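Local coordinates for pertussis toxin-like subunit ArtA (Escherichia coli, PDB 4Z9D), which probably acts as the ADP-ribosyltransferase subunit of a pertussis-like AB5 toxin, binding NAD and inhibiting trimeric G proteins, at residues 49-54 against 123-128; 63-68 against 141-146; 86-91 against 119-124. The protein carries 2 engineered substitutions. One frame throughout, in Å; residues are numbered along the deposited sequence.

Interactions 1 and 3 lie in the buried part of the fold and both reach the same three-stranded sheet. Their centres are 7 Å apart, and Glu123 and His124 belong to both. Strand 50-54 and strand 88-90 flank strand 118-122. Interaction 3 is regular antiparallel pairing; interaction 1 adds one more backbone bond to the pairing of 50-54 with 118-122, and isoleucine packing. Interaction 2 is nearer the surface, with its centre 23 Å from that of interaction 1. It joins helix 57-68 to strand 144-152 of the other main sheet. Its chemistry is more polar, with an arginine gripping a backbone carbonyl. Interactions 1 and 2 both touch NAD, from strand 50-54 and from helix 57-68.

Interaction 1 (49-54 against 123-128); sequences AFIATT and EHIPGE. With NAD (nicotinamide-adenine-dinucleotide), chain F.
The strand that backs the nicotinamide end of the NAD pocket carries Ile51, and on its far side this residue packs against Ile125. The pocket side belongs to Ala52, whose CB lies 3.6 Å from NAD C2N. Thr53 also meets the dinucleotide, through its backbone O at NAD C5N. Ile51 and Thr53 point the other way, toward 123-128.

Ile51 does most of the touching. Its CG1 is anti to the carbonyl carbon (chi1 -56°), and the extended end carries CD1 over the backbone of the facing segment. CD1 comes within 3.6 Å of Glu123 O and 3.7 Å of His124 N. The other branch, Ile51 CG2, meets Ile125 CD1 at 3.9 Å, and the two side chains cross obliquely. Ile125 CD1 also reaches toward Thr53 CG2, at 4.3 Å. Phe23 of strand 23-24 touches both isoleucines and adds to this apolar cluster. The hydroxyl of Thr53 is turned to another partner, the backbone O of Ile119.

One hydrogen bond joins the backbones. Glu123 N donates to Ala49 O at 3.0 Å, with an N-H...O angle of 165°. It continues the pairing of strand 50-54 with strand 118-122, where Ile51 bonds to Ala121. The chain turns at Glu123, and strand 124-125 then pairs with strand 23-24. The Glu123 carboxylate forms a salt bridge with Arg24 through OE2.

Strand 50-54 thus has one side on NAD and the other on the hydrophobic core. This placement is consistent with the Ser-Thr-Ser strand of the pertussis and cholera class of ADP-ribosyltransferases, here with the sequence Ala-Thr-Thr.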
loop_
_atom_site.group_PDB
_atom_site.type_symbol
_atom_site.label_atom_id
_atom_site.label_comp_id
_atom_site.label_asym_id
_atom_site.label_seq_id
_atom_site.Cartn_x
_atom_site.Cartn_y
_atom_site.Cartn_z
ATOM N N ALA A 49 4.156 -6.891 8.879
ATOM C CA ALA A 49 4.820 -5.704 9.401
ATOM C C ALA A 49 4.581 -4.506 8.504
ATOM O O ALA A 49 4.874 -3.373 8.874
ATOM C CB ALA A 49 6.303 -5.942 9.536
ATOM N N PHE A 50 4.081 -4.769 7.314
ATOM C CA PHE A 50 4.108 -3.772 6.258
ATOM C C PHE A 50 2.718 -3.240 5.906
ATOM O O PHE A 50 1.714 -3.956 6.011
ATOM C CB PHE A 50 4.766 -4.368 5.006
ATOM C CG PHE A 50 6.097 -5.021 5.262
ATOM C CD1 PHE A 50 7.221 -4.249 5.529
ATOM C CD2 PHE A 50 6.232 -6.405 5.235
ATOM C CE1 PHE A 50 8.459 -4.841 5.759
ATOM C CE2 PHE A 50 7.466 -7.014 5.460
ATOM C CZ PHE A 50 8.589 -6.223 5.729
ATOM N N ILE A 51 2.680 -1.993 5.448
ATOM C CA ILE A 51 1.451 -1.371 4.940
ATOM C C ILE A 51 1.644 -1.130 3.448
ATOM O O ILE A 51 2.531 -0.386 3.051
ATOM C CB ILE A 51 1.145 -0.045 5.654
ATOM C CG1 ILE A 51 1.054 -0.260 7.174
ATOM C CG2 ILE A 51 -0.131 0.593 5.107
ATOM C CD1 ILE A 51 1.230 1.022 7.994
ATOM N N ALA A 52 0.832 -1.781 2.621
ATOM C CA ALA A 52 1.028 -1.745 1.174
ATOM C C ALA A 52 0.575 -0.429 0.564
ATOM O O ALA A 52 -0.480 0.100 0.916
ATOM C CB ALA A 52 0.279 -2.891 0.515
ATOM N N THR A 53 1.368 0.087 -0.369
ATOM C CA THR A 53 0.996 1.268 -1.160
ATOM C C THR A 53 1.471 1.065 -2.596
ATOM O O THR A 53 2.191 0.108 -2.879
ATOM C CB THR A 53 1.620 2.580 -0.612
ATOM O OG1 THR A 53 3.032 2.583 -0.872
ATOM C CG2 THR A 53 1.392 2.743 0.887
ATOM N N THR A 54 1.062 1.949 -3.507
ATOM C CA THR A 54 1.553 1.872 -4.879
ATOM C C THR A 54 1.748 3.278 -5.418
ATOM O O THR A 54 1.027 4.202 -5.031
ATOM C CB THR A 54 0.570 1.107 -5.814
ATOM O OG1 THR A 54 1.046 1.145 -7.172
ATOM C CG2 THR A 54 -0.815 1.754 -5.770
ATOM N N GLU A 123 5.331 -0.548 9.762
ATOM C CA GLU A 123 4.620 -0.321 11.034
ATOM C C GLU A 123 3.487 0.719 10.993
ATOM O O GLU A 123 2.352 0.409 11.359
ATOM C CB GLU A 123 5.601 0.059 12.162
ATOM C CG GLU A 123 4.956 -0.110 13.549
ATOM C CD GLU A 123 5.759 0.481 14.716
ATOM O OE1 GLU A 123 7.010 0.405 14.717
ATOM O OE2 GLU A 123 5.120 1.043 15.630
ATOM N N HIS A 124 3.774 1.944 10.570
ATOM C CA HIS A 124 2.811 3.029 10.791
ATOM C C HIS A 124 3.023 4.194 9.845
ATOM O O HIS A 124 4.124 4.712 9.743
ATOM C CB HIS A 124 2.911 3.531 12.249
ATOM C CG HIS A 124 2.028 4.698 12.563
ATOM N ND1 HIS A 124 0.660 4.680 12.358
ATOM C CD2 HIS A 124 2.308 5.927 13.060
ATOM C CE1 HIS A 124 0.146 5.843 12.714
ATOM N NE2 HIS A 124 1.120 6.620 13.137
ATOM N N ILE A 125 1.957 4.602 9.172
ATOM C CA ILE A 125 1.915 5.865 8.442
ATOM C C ILE A 125 1.084 6.870 9.226
ATOM O O ILE A 125 -0.107 6.674 9.389
ATOM C CB ILE A 125 1.279 5.687 7.046
ATOM C CG1 ILE A 125 2.053 4.647 6.231
ATOM C CG2 ILE A 125 1.177 7.036 6.299
ATOM C CD1 ILE A 125 1.283 4.183 4.973
ATOM N N PRO A 126 1.701 7.963 9.697
ATOM C CA PRO A 126 0.933 8.981 10.421
ATOM C C PRO A 126 -0.184 9.640 9.596
ATOM O O PRO A 126 -0.070 9.783 8.372
ATOM C CB PRO A 126 2.002 10.017 10.801
ATOM C CG PRO A 126 3.313 9.283 10.718
ATOM C CD PRO A 126 3.135 8.277 9.628
ATOM N N GLY A 127 -1.254 10.050 10.272
ATOM C CA GLY A 127 -2.317 10.805 9.635
ATOM C C GLY A 127 -1.818 12.057 8.945
ATOM O O GLY A 127 -2.322 12.433 7.881
ATOM N N GLU A 128 -0.804 12.686 9.536
ATOM C CA GLU A 128 -0.225 13.909 8.995
ATOM C C GLU A 128 0.449 13.719 7.629
ATOM O O GLU A 128 0.698 14.695 6.923
ATOM C CB GLU A 128 0.763 14.505 10.005
ATOM C CG GLU A 128 0.043 15.290 11.099
ATOM C CD GLU A 128 0.952 15.734 12.233
ATOM O OE1 GLU A 128 0.586 16.718 12.920
ATOM O OE2 GLU A 128 2.016 15.102 12.449
HETATM P PA NAD F . -4.568 -5.173 4.270
HETATM O O1A NAD F . -3.540 -4.173 4.660
HETATM O O2A NAD F . -4.783 -6.372 5.120
HETATM O O5B NAD F . -5.967 -4.360 4.077
HETATM C C5B NAD F . -7.230 -4.982 3.788
HETATM C C4B NAD F . -8.266 -4.413 4.781
HETATM O O4B NAD F . -7.966 -4.858 6.138
HETATM C C3B NAD F . -8.126 -2.923 4.852
HETATM O O3B NAD F . -8.809 -2.347 3.697
HETATM C C2B NAD F . -8.892 -2.669 6.118
HETATM O O2B NAD F . -10.244 -3.032 5.890
HETATM C C1B NAD F . -8.285 -3.748 7.028
HETATM N N9A NAD F . -6.974 -3.464 7.714
HETATM C C8A NAD F . -5.717 -3.369 7.283
HETATM N N7A NAD F . -4.936 -3.142 8.342
HETATM C C5A NAD F . -5.702 -3.117 9.436
HETATM C C6A NAD F . -5.422 -2.931 10.739
HETATM N N6A NAD F . -4.145 -2.731 11.054
HETATM N N1A NAD F . -6.374 -2.940 11.686
HETATM C C2A NAD F . -7.694 -3.159 11.295
HETATM N N3A NAD F . -7.965 -3.347 9.933
HETATM C C4A NAD F . -6.963 -3.323 9.038
HETATM O O3 NAD F . -4.262 -5.690 2.809
HETATM P PN NAD F . -3.891 -4.706 1.569
HETATM O O1N NAD F . -3.068 -3.556 2.036
HETATM O O2N NAD F . -5.108 -4.480 0.758
HETATM O O5D NAD F . -2.903 -5.683 0.794
HETATM C C5D NAD F . -3.298 -6.998 0.382
HETATM C C4D NAD F . -2.476 -7.419 -0.841
HETATM O O4D NAD F . -2.630 -6.311 -1.794
HETATM C C3D NAD F . -0.975 -7.524 -0.512
HETATM O O3D NAD F . -0.327 -8.448 -1.394
HETATM C C2D NAD F . -0.541 -6.117 -0.873
HETATM O O2D NAD F . 0.886 -6.048 -1.090
HETATM C C1D NAD F . -1.317 -5.847 -2.156
HETATM N N1N NAD F . -1.310 -4.370 -2.449
HETATM C C2N NAD F . -2.298 -3.522 -1.890
HETATM C C3N NAD F . -2.303 -2.143 -2.103
HETATM C C7N NAD F . -3.300 -1.315 -1.554
HETATM O O7N NAD F . -3.400 -0.057 -2.029
HETATM N N7N NAD F . -4.124 -1.826 -0.635
HETATM C C4N NAD F . -1.293 -1.595 -2.890
HETATM C C5N NAD F . -0.314 -2.413 -3.453
HETATM C C6N NAD F . -0.301 -3.787 -3.236
#

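Interaction 2 (63-68 against 141-146). With NAD (nicotinamide-adenine-dinucleotide), chain F.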
loop_
_atom_site.group_PDB
_atom_site.type_symbol
_atom_site.label_atom_id
_atom_site.label_comp_id
_atom_site.label_asym_id
_atom_site.label_seq_id
_atom_site.Cartn_x
_atom_site.Cartn_y
_atom_site.Cartn_z
ATOM N N ILE A 63 -6.808 -2.655 -8.162
ATOM C CA ILE A 63 -6.873 -3.187 -6.801
ATOM C C ILE A 63 -8.290 -3.044 -6.223
ATOM O O ILE A 63 -8.834 -3.981 -5.630
ATOM C CB ILE A 63 -5.849 -2.473 -5.885
ATOM C CG1 ILE A 63 -4.424 -2.845 -6.296
ATOM C CG2 ILE A 63 -6.081 -2.815 -4.416
ATOM C CD1 ILE A 63 -3.351 -1.945 -5.666
ATOM N N ALA A 64 -8.889 -1.871 -6.402
ATOM C CA ALA A 64 -10.243 -1.646 -5.912
ATOM C C ALA A 64 -11.244 -2.591 -6.597
ATOM O O ALA A 64 -12.156 -3.110 -5.947
ATOM C CB ALA A 64 -10.650 -0.221 -6.133
ATOM N N ARG A 65 -11.084 -2.792 -7.902
ATOM C CA ARG A 65 -11.967 -3.704 -8.635
ATOM C C ARG A 65 -11.909 -5.117 -8.065
ATOM O O ARG A 65 -12.936 -5.784 -7.900
ATOM C CB ARG A 65 -11.592 -3.742 -10.109
ATOM C CG ARG A 65 -12.359 -4.777 -10.915
ATOM C CD ARG A 65 -12.015 -4.647 -12.396
ATOM N NE ARG A 65 -12.498 -3.380 -12.934
ATOM C CZ ARG A 65 -11.731 -2.334 -13.214
ATOM N NH1 ARG A 65 -10.426 -2.385 -12.999
ATOM N NH2 ARG A 65 -12.280 -1.228 -13.695
ATOM N N GLN A 66 -10.689 -5.555 -7.762
ATOM C CA GLN A 66 -10.454 -6.875 -7.197
ATOM C C GLN A 66 -11.232 -7.043 -5.892
ATOM O O GLN A 66 -11.905 -8.055 -5.683
ATOM C CB GLN A 66 -8.951 -7.077 -6.968
ATOM C CG GLN A 66 -8.554 -8.417 -6.377
ATOM C CD GLN A 66 -7.129 -8.415 -5.836
ATOM O OE1 GLN A 66 -6.359 -7.480 -6.074
ATOM N NE2 GLN A 66 -6.777 -9.460 -5.092
ATOM N N TYR A 67 -11.168 -6.029 -5.035
ATOM C CA TYR A 67 -11.856 -6.075 -3.755
ATOM C C TYR A 67 -13.370 -5.963 -3.915
ATOM O O TYR A 67 -14.114 -6.727 -3.310
ATOM C CB TYR A 67 -11.335 -4.969 -2.840
ATOM C CG TYR A 67 -9.874 -5.144 -2.475
ATOM C CD1 TYR A 67 -9.222 -6.348 -2.700
ATOM C CD2 TYR A 67 -9.145 -4.101 -1.936
ATOM C CE1 TYR A 67 -7.892 -6.516 -2.382
ATOM C CE2 TYR A 67 -7.811 -4.257 -1.609
ATOM C CZ TYR A 67 -7.189 -5.466 -1.836
ATOM O OH TYR A 67 -5.856 -5.637 -1.518
ATOM N N TYR A 68 -13.812 -5.019 -4.743
ATOM C CA TYR A 68 -15.241 -4.794 -4.996
ATOM C C TYR A 68 -15.960 -6.020 -5.542
ATOM O O TYR A 68 -17.124 -6.264 -5.236
ATOM C CB TYR A 68 -15.410 -3.647 -5.989
ATOM C CG TYR A 68 -15.528 -2.268 -5.389
ATOM C CD1 TYR A 68 -14.796 -1.205 -5.914
ATOM C CD2 TYR A 68 -16.385 -2.015 -4.331
ATOM C CE1 TYR A 68 -14.899 0.064 -5.382
ATOM C CE2 TYR A 68 -16.497 -0.748 -3.792
ATOM C CZ TYR A 68 -15.754 0.289 -4.327
ATOM O OH TYR A 68 -15.864 1.557 -3.800
ATOM N N PHE A 141 -22.224 -3.989 -12.735
ATOM C CA PHE A 141 -22.730 -4.489 -14.017
ATOM C C PHE A 141 -21.713 -4.358 -15.168
ATOM O O PHE A 141 -21.750 -5.141 -16.126
ATOM C CB PHE A 141 -24.015 -3.748 -14.394
ATOM C CG PHE A 141 -25.085 -3.833 -13.348
ATOM C CD1 PHE A 141 -25.761 -5.018 -13.124
ATOM C CD2 PHE A 141 -25.425 -2.709 -12.602
ATOM C CE1 PHE A 141 -26.740 -5.094 -12.157
ATOM C CE2 PHE A 141 -26.410 -2.775 -11.636
ATOM C CZ PHE A 141 -27.069 -3.971 -11.413
ATOM N N ASN A 142 -20.819 -3.370 -15.078
ATOM C CA ASN A 142 -19.843 -3.127 -16.142
ATOM C C ASN A 142 -18.406 -3.103 -15.624
ATOM O O ASN A 142 -17.495 -2.630 -16.315
ATOM C CB ASN A 142 -20.180 -1.819 -16.856
ATOM C CG ASN A 142 -21.562 -1.840 -17.465
ATOM O OD1 ASN A 142 -21.829 -2.593 -18.407
ATOM N ND2 ASN A 142 -22.469 -1.065 -16.891
ATOM N N SER A 143 -18.229 -3.617 -14.405
ATOM C CA SER A 143 -16.940 -3.664 -13.710
ATOM C C SER A 143 -16.199 -2.326 -13.808
ATOM O O SER A 143 -15.029 -2.268 -14.190
ATOM C CB SER A 143 -16.104 -4.819 -14.281
ATOM O OG SER A 143 -14.944 -5.082 -13.525
ATOM N N GLN A 144 -16.903 -1.251 -13.464
ATOM C CA GLN A 144 -16.408 0.112 -13.653
ATOM C C GLN A 144 -16.152 0.803 -12.308
ATOM O O GLN A 144 -17.043 0.888 -11.460
ATOM C CB GLN A 144 -17.406 0.925 -14.496
ATOM C CG GLN A 144 -16.800 2.127 -15.245
ATOM C CD GLN A 144 -16.323 3.250 -14.325
ATOM O OE1 GLN A 144 -17.029 3.662 -13.400
ATOM N NE2 GLN A 144 -15.122 3.759 -14.590
ATOM N N VAL A 145 -14.925 1.268 -12.104
ATOM C CA VAL A 145 -14.569 1.961 -10.868
ATOM C C VAL A 145 -14.285 3.424 -11.190
ATOM O O VAL A 145 -13.474 3.718 -12.063
ATOM C CB VAL A 145 -13.328 1.334 -10.192
ATOM C CG1 VAL A 145 -13.055 2.009 -8.854
ATOM C CG2 VAL A 145 -13.513 -0.171 -10.006
ATOM N N SER A 146 -14.950 4.340 -10.491
ATOM C CA SER A 146 -14.717 5.773 -10.692
ATOM C C SER A 146 -14.503 6.512 -9.370
ATOM O O SER A 146 -14.680 5.943 -8.298
ATOM C CB SER A 146 -15.904 6.416 -11.422
ATOM O OG SER A 146 -16.014 5.951 -12.758
HETATM P PA NAD F . -4.568 -5.173 4.270
HETATM O O1A NAD F . -3.540 -4.173 4.660
HETATM O O2A NAD F . -4.783 -6.372 5.120
HETATM O O5B NAD F . -5.967 -4.360 4.077
HETATM C C5B NAD F . -7.230 -4.982 3.788
HETATM C C4B NAD F . -8.266 -4.413 4.781
HETATM O O4B NAD F . -7.966 -4.858 6.138
HETATM C C3B NAD F . -8.126 -2.923 4.852
HETATM O O3B NAD F . -8.809 -2.347 3.697
HETATM C C2B NAD F . -8.892 -2.669 6.118
HETATM O O2B NAD F . -10.244 -3.032 5.890
HETATM C C1B NAD F . -8.285 -3.748 7.028
HETATM N N9A NAD F . -6.974 -3.464 7.714
HETATM C C8A NAD F . -5.717 -3.369 7.283
HETATM N N7A NAD F . -4.936 -3.142 8.342
HETATM C C5A NAD F . -5.702 -3.117 9.436
HETATM C C6A NAD F . -5.422 -2.931 10.739
HETATM N N6A NAD F . -4.145 -2.731 11.054
HETATM N N1A NAD F . -6.374 -2.940 11.686
HETATM C C2A NAD F . -7.694 -3.159 11.295
HETATM N N3A NAD F . -7.965 -3.347 9.933
HETATM C C4A NAD F . -6.963 -3.323 9.038
HETATM O O3 NAD F . -4.262 -5.690 2.809
HETATM P PN NAD F . -3.891 -4.706 1.569
HETATM O O1N NAD F . -3.068 -3.556 2.036
HETATM O O2N NAD F . -5.108 -4.480 0.758
HETATM O O5D NAD F . -2.903 -5.683 0.794
HETATM C C5D NAD F . -3.298 -6.998 0.382
HETATM C C4D NAD F . -2.476 -7.419 -0.841
HETATM O O4D NAD F . -2.630 -6.311 -1.794
HETATM C C3D NAD F . -0.975 -7.524 -0.512
HETATM O O3D NAD F . -0.327 -8.448 -1.394
HETATM C C2D NAD F . -0.541 -6.117 -0.873
HETATM O O2D NAD F . 0.886 -6.048 -1.090
HETATM C C1D NAD F . -1.317 -5.847 -2.156
HETATM N N1N NAD F . -1.310 -4.370 -2.449
HETATM C C2N NAD F . -2.298 -3.522 -1.890
HETATM C C3N NAD F . -2.303 -2.143 -2.103
HETATM C C7N NAD F . -3.300 -1.315 -1.554
HETATM O O7N NAD F . -3.400 -0.057 -2.029
HETATM N N7N NAD F . -4.124 -1.826 -0.635
HETATM C C4N NAD F . -1.293 -1.595 -2.890
HETATM C C5N NAD F . -0.314 -2.413 -3.453
HETATM C C6N NAD F . -0.301 -3.787 -3.236
#
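Arg65 leaves helix 57-68 toward the start of strand 144-152, and its first atom already touches Val145: CB lies 4.1 Å from Val145 CG2. CG is anti to the backbone N (chi1 174°), which runs the chain outward past Ser143. CD comes next, 3.2 Å from Ser143 OG. The chain then bends at chi3 (-66°), and this turns the guanidinium edge toward the Ser143 carbonyl. NE and NH2 both donate to Ser143 O, each at 3.0 Å. The oxygen lies close to the guanidinium plane, and both nitrogens approach it from the same face of the carbonyl plane. NE also makes a weak bond to Ser143 OG. The two stronger bonds restrict rotation of the group, while Val145 CG2 lies over one of its faces, toward the rim.

The carbonyl gripped here belongs to a G1 beta bulge, in which Ser143 and Gln144 both face Asp139 at the hairpin between strands 130-139 and 144-152. The helix packs on the four-stranded sheet, with Ala64 also touching Leu136 and Leu77 of the next two strands. Val145 CG1 meets Ala64 CB at 4.3 Å and the edge of the Tyr68 ring. The Tyr68 ring stacks on Tyr138, and its OH bonds to Leu136 O. The neighbouring Tyr67 leaves the helix toward NAD, and its OH donates to the phosphate oxygen NAD O2N at 2.7 Å.

Interaction 3 (86-91 against 119-124); sequences NIFYPI and IVAVEH
The ring of Phe88 has Ala121 CB over its centre, on one face. The methyl carbon is 3.9 Å from the ring centroid and 12° off the normal, a CH-pi contact. Ile119 CG2 sits at the edge of the same ring and touches Phe88 CB at 3.7 Å. Phe88 CG is anti to the carbonyl carbon (chi1 -64°), which lays the ring across the neighbouring strand.

The two segments form an antiparallel pair in a three-stranded sheet, with strand 118-122 in the middle and strand 88-90 at an edge. Tyr89 and Val120 are the hydrogen-bonded pair. Tyr89 N donates to Val120 O at 2.8 Å, and Val120 N donates back to Tyr89 O at 2.9 Å. Phe88 with Ala121 and Pro90 with Ile119 are the non-hydrogen-bonded pairs beside it. A further bond, from Val122 N to Ile87 O at 3.0 Å, extends the pairing to the residue before strand 88-90.

Phe88, Pro90, Ile119 and Ala121 share one face of the sheet. Val7 of strand 6-11 packs against Phe88 and Ile119 there. Tyr89 and Val120 are on the other face, where Phe50 and His35 touch Val120. Tyr89 CE1 approaches Val122 CG1 at 4.1 Å, the two side chains crossing at a slant. Ile91 CG2 meets Val120 CG1 nearly at a right angle.

Ile87 lies over the end of strand 118-122. Its CG2 lies against Val122 CG2 and close to two backbone oxygens, Val122 O and His124 O. Here the chain makes a classic gamma turn centred on Glu123, closed by His124 N bonding to Val122 O at 2.8 Å.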
loop_
_atom_site.group_PDB
_atom_site.type_symbol
_atom_site.label_atom_id
_atom_site.label_comp_id
_atom_site.label_asym_id
_atom_site.label_seq_id
_atom_site.Cartn_x
_atom_site.Cartn_y
_atom_site.Cartn_z
ATOM N N ASN A 86 10.989 8.288 4.885
ATOM C CA ASN A 86 11.954 7.202 5.091
ATOM C C ASN A 86 11.340 5.946 5.732
ATOM O O ASN A 86 12.015 4.939 5.917
ATOM C CB ASN A 86 13.135 7.679 5.938
ATOM C CG ASN A 86 14.079 8.608 5.179
ATOM O OD1 ASN A 86 15.004 9.163 5.771
ATOM N ND2 ASN A 86 13.865 8.766 3.868
ATOM N N ILE A 87 10.061 6.032 6.070
ATOM C CA ILE A 87 9.274 4.910 6.569
ATOM C C ILE A 87 8.892 3.967 5.419
ATOM O O ILE A 87 8.584 2.790 5.630
ATOM C CB ILE A 87 7.970 5.448 7.254
ATOM C CG1 ILE A 87 8.305 6.412 8.397
ATOM C CG2 ILE A 87 7.040 4.321 7.726
ATOM C CD1 ILE A 87 7.080 7.088 9.003
ATOM N N PHE A 88 8.977 4.493 4.200
ATOM C CA PHE A 88 8.541 3.811 2.983
ATOM C C PHE A 88 9.733 3.244 2.236
ATOM O O PHE A 88 10.766 3.902 2.112
ATOM C CB PHE A 88 7.769 4.772 2.068
ATOM C CG PHE A 88 6.474 5.283 2.656
ATOM C CD1 PHE A 88 6.483 6.155 3.741
ATOM C CD2 PHE A 88 5.251 4.914 2.104
ATOM C CE1 PHE A 88 5.306 6.654 4.272
ATOM C CE2 PHE A 88 4.060 5.403 2.628
ATOM C CZ PHE A 88 4.088 6.278 3.717
ATOM N N TYR A 89 9.586 2.028 1.732
ATOM C CA TYR A 89 10.642 1.342 0.971
ATOM C C TYR A 89 10.096 0.797 -0.336
ATOM O O TYR A 89 9.103 0.083 -0.322
ATOM C CB TYR A 89 11.225 0.164 1.764
ATOM C CG TYR A 89 11.966 0.518 3.029
ATOM C CD1 TYR A 89 11.283 0.818 4.204
ATOM C CD2 TYR A 89 13.356 0.486 3.066
ATOM C CE1 TYR A 89 11.976 1.125 5.372
ATOM C CE2 TYR A 89 14.052 0.785 4.232
ATOM C CZ TYR A 89 13.358 1.099 5.370
ATOM O OH TYR A 89 14.054 1.390 6.519
ATOM N N PRO A 90 10.720 1.139 -1.468
ATOM C CA PRO A 90 10.428 0.383 -2.689
ATOM C C PRO A 90 10.867 -1.066 -2.482
ATOM O O PRO A 90 11.870 -1.290 -1.802
ATOM C CB PRO A 90 11.281 1.076 -3.761
ATOM C CG PRO A 90 11.671 2.398 -3.161
ATOM C CD PRO A 90 11.760 2.151 -1.682
ATOM N N ILE A 91 10.163 -2.042 -3.049
ATOM C CA ILE A 91 10.466 -3.423 -2.680
ATOM C C ILE A 91 11.691 -4.013 -3.390
ATOM O O ILE A 91 12.282 -4.971 -2.910
ATOM C CB ILE A 91 9.257 -4.359 -2.934
ATOM C CG1 ILE A 91 8.872 -4.400 -4.408
ATOM C CG2 ILE A 91 8.060 -3.941 -2.080
ATOM C CD1 ILE A 91 7.750 -5.371 -4.687
ATOM N N ILE A 119 5.466 -0.160 -3.052
ATOM C CA ILE A 119 6.218 0.471 -1.975
ATOM C C ILE A 119 5.554 0.055 -0.667
ATOM O O ILE A 119 4.327 0.077 -0.561
ATOM C CB ILE A 119 6.260 1.999 -2.119
ATOM C CG1 ILE A 119 7.163 2.383 -3.301
ATOM C CG2 ILE A 119 6.782 2.642 -0.849
ATOM C CD1 ILE A 119 7.222 3.843 -3.557
ATOM N N VAL A 120 6.333 -0.376 0.318
ATOM C CA VAL A 120 5.731 -0.700 1.606
ATOM C C VAL A 120 6.181 0.286 2.668
ATOM O O VAL A 120 7.324 0.729 2.654
ATOM C CB VAL A 120 6.074 -2.133 2.078
ATOM C CG1 VAL A 120 5.507 -3.166 1.097
ATOM C CG2 VAL A 120 7.569 -2.318 2.205
ATOM N N ALA A 121 5.279 0.610 3.592
ATOM C CA ALA A 121 5.643 1.388 4.771
ATOM C C ALA A 121 5.768 0.428 5.918
ATOM O O ALA A 121 5.007 -0.537 6.023
ATOM C CB ALA A 121 4.611 2.442 5.073
ATOM N N VAL A 122 6.714 0.687 6.800
ATOM C CA VAL A 122 6.879 -0.205 7.935
ATOM C C VAL A 122 6.146 0.326 9.174
ATOM O O VAL A 122 6.318 1.478 9.580
ATOM C CB VAL A 122 8.380 -0.452 8.236
ATOM C CG1 VAL A 122 9.034 -1.181 7.066
ATOM C CG2 VAL A 122 9.119 0.857 8.540
ATOM N N GLU A 123 5.331 -0.548 9.762
ATOM C CA GLU A 123 4.620 -0.321 11.034
ATOM C C GLU A 123 3.487 0.719 10.993
ATOM O O GLU A 123 2.352 0.409 11.359
ATOM C CB GLU A 123 5.601 0.059 12.162
ATOM C CG GLU A 123 4.956 -0.110 13.549
ATOM C CD GLU A 123 5.759 0.481 14.716
ATOM O OE1 GLU A 123 7.010 0.405 14.717
ATOM O OE2 GLU A 123 5.120 1.043 15.630
ATOM N N HIS A 124 3.774 1.944 10.570
ATOM C CA HIS A 124 2.811 3.029 10.791
ATOM C C HIS A 124 3.023 4.194 9.845
ATOM O O HIS A 124 4.124 4.712 9.743
ATOM C CB HIS A 124 2.911 3.531 12.249
ATOM C CG HIS A 124 2.028 4.698 12.563
ATOM N ND1 HIS A 124 0.660 4.680 12.358
ATOM C CD2 HIS A 124 2.308 5.927 13.060
ATOM C CE1 HIS A 124 0.146 5.843 12.714
ATOM N NE2 HIS A 124 1.120 6.620 13.137
#